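Particle-associated glycoside hydrolase (Acinetobacter phage Fri1, PDB 6C72) probably cleaves the capsular polysaccharide of Acinetobacter baumannii as a tailspike depolymerase, degrading the host capsule during virus entry. Local coordinates at residues T64-G67 with L68-I71. Residues are numbered along the deposited sequence; the frame is centred on the assembly and turned at random.
Sequences TDDG and LSVI
Leu68 gives its backbone N-H to the carboxylate of Asp66, the first step in a loop that wraps round that carboxylate. The Leu68 N to Asp66 OD1 bond, 2.9 Å long, reaches the oxygen from well above the carboxylate plane, while the leucine side chain runs to Leu83 and helix 110-122. Ser69 then holds the second oxygen twice: its backbone N lies 3.0 Å from Asp66 OD2 on the syn lone pair, and its hydroxyl OG donates to the same OD2 at 2.7 Å from above the plane. At Val70 the amide makes a nearly straight bond (171°) to Asp66 OD1, with N and OD1 2.7 Å apart, and it arrives on the face opposite to the one Leu68 uses. Three successive amides and a hydroxyl thus fix the rotation of one carboxylate, and these four donors would be expected to stabilise its negative charge. A chi1 of 71° puts CG of Asp66 over the backbone, close to both N and C, and so turns the carboxylate into the loop. Asp66 N donates to Val70 O at 3.2 Å. Finally, Ile71 swings its CD1 back against the backbone of Gly67, 3.9 Å from Gly67 CA, while Asp65 OD2, bonded to Arg72 N, passes beside its CA. Asp65 OD1 accepts from Gly67 N, forming an Asx turn, and also pairs with Arg28. Asx turn and carboxylate-filled loop together lead into strand 70-72, an outermost strand, within the chain, of the small N-terminal mixed sheet, ahead of the parallel-stranded body of the tailspike.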
ATOM      1  N   THR A  64     -21.968 -21.838 -43.734  1.00 53.70           N
ATOM      2  CA  THR A  64     -23.283 -22.037 -43.157  1.00 54.47           C
ATOM      3  C   THR A  64     -23.796 -20.729 -42.574  1.00 52.99           C
ATOM      4  O   THR A  64     -23.052 -19.984 -41.928  1.00 52.06           O
ATOM      5  CB  THR A  64     -23.231 -23.117 -42.079  1.00 56.55           C
ATOM      6  OG1 THR A  64     -22.708 -24.322 -42.652  1.00 57.94           O
ATOM      7  CG2 THR A  64     -24.625 -23.378 -41.511  1.00 57.79           C
ATOM      8  N   ASP A  65     -25.068 -20.435 -42.851  1.00 50.17           N
ATOM      9  CA  ASP A  65     -25.724 -19.281 -42.261  1.00 48.92           C
ATOM     10  C   ASP A  65     -25.761 -19.455 -40.747  1.00 49.71           C
ATOM     11  O   ASP A  65     -26.238 -20.476 -40.239  1.00 51.41           O
ATOM     12  CB  ASP A  65     -27.130 -19.133 -42.844  1.00 48.65           C
ATOM     13  CG  ASP A  65     -27.799 -17.808 -42.475  1.00 47.03           C
ATOM     14  OD1 ASP A  65     -27.967 -17.528 -41.264  1.00 46.74           O
ATOM     15  OD2 ASP A  65     -28.164 -17.042 -43.400  1.00 46.08           O
ATOM     16  N   ASP A  66     -25.220 -18.471 -40.027  1.00 38.11           N
ATOM     17  CA  ASP A  66     -25.148 -18.510 -38.575  1.00 38.62           C
ATOM     18  C   ASP A  66     -26.015 -17.437 -37.927  1.00 36.75           C
ATOM     19  O   ASP A  66     -25.995 -17.295 -36.697  1.00 36.23           O
ATOM     20  CB  ASP A  66     -23.695 -18.352 -38.130  1.00 38.86           C
ATOM     21  CG  ASP A  66     -23.170 -16.947 -38.367  1.00 36.94           C
ATOM     22  OD1 ASP A  66     -23.751 -16.211 -39.202  1.00 35.80           O
ATOM     23  OD2 ASP A  66     -22.183 -16.559 -37.714  1.00 36.45           O
ATOM     24  N   GLY A  67     -26.782 -16.692 -38.723  1.00 38.74           N
ATOM     25  CA  GLY A  67     -27.614 -15.625 -38.198  1.00 36.78           C
ATOM     26  C   GLY A  67     -26.840 -14.498 -37.550  1.00 35.79           C
ATOM     27  O   GLY A  67     -27.425 -13.713 -36.801  1.00 34.10           O
ATOM     28  N   LEU A  68     -25.538 -14.390 -37.831  1.00 37.35           N
ATOM     29  CA  LEU A  68     -24.665 -13.400 -37.214  1.00 36.81           C
ATOM     30  C   LEU A  68     -23.616 -12.904 -38.204  1.00 37.47           C
ATOM     31  O   LEU A  68     -23.748 -11.807 -38.759  1.00 37.25           O
ATOM     32  CB  LEU A  68     -24.000 -14.002 -35.973  1.00 36.32           C
ATOM     33  CG  LEU A  68     -22.864 -13.271 -35.258  1.00 35.36           C
ATOM     34  CD1 LEU A  68     -23.262 -11.877 -34.862  1.00 34.24           C
ATOM     35  CD2 LEU A  68     -22.450 -14.074 -34.049  1.00 35.01           C
ATOM     36  N   SER A  69     -22.581 -13.709 -38.449  1.00 31.85           N
ATOM     37  CA  SER A  69     -21.500 -13.285 -39.330  1.00 33.04           C
ATOM     38  C   SER A  69     -21.762 -13.602 -40.797  1.00 33.48           C
ATOM     39  O   SER A  69     -21.264 -12.886 -41.677  1.00 35.41           O
ATOM     40  CB  SER A  69     -20.185 -13.944 -38.900  1.00 33.47           C
ATOM     41  OG  SER A  69     -20.228 -15.339 -39.115  1.00 32.93           O
ATOM     42  N   VAL A  70     -22.530 -14.653 -41.082  1.00 38.45           N
ATOM     43  CA  VAL A  70     -22.808 -15.090 -42.443  1.00 38.76           C
ATOM     44  C   VAL A  70     -24.319 -15.108 -42.633  1.00 38.05           C
ATOM     45  O   VAL A  70     -25.017 -15.909 -41.998  1.00 38.26           O
ATOM     46  CB  VAL A  70     -22.206 -16.474 -42.730  1.00 39.29           C
ATOM     47  CG1 VAL A  70     -22.606 -16.964 -44.113  1.00 39.66           C
ATOM     48  CG2 VAL A  70     -20.698 -16.423 -42.614  1.00 40.14           C
ATOM     49  N   ILE A  71     -24.820 -14.249 -43.519  1.00 32.19           N
ATOM     50  CA  ILE A  71     -26.236 -14.200 -43.864  1.00 32.83           C
ATOM     51  C   ILE A  71     -26.361 -14.721 -45.295  1.00 34.32           C
ATOM     52  O   ILE A  71     -26.076 -14.007 -46.265  1.00 35.06           O
ATOM     53  CB  ILE A  71     -26.817 -12.787 -43.713  1.00 32.85           C
ATOM     54  CG1 ILE A  71     -26.578 -12.254 -42.295  1.00 31.69           C
ATOM     55  CG2 ILE A  71     -28.306 -12.772 -44.035  1.00 34.15           C
ATOM     56  CD1 ILE A  71     -27.112 -13.164 -41.185  1.00 31.30           C
TER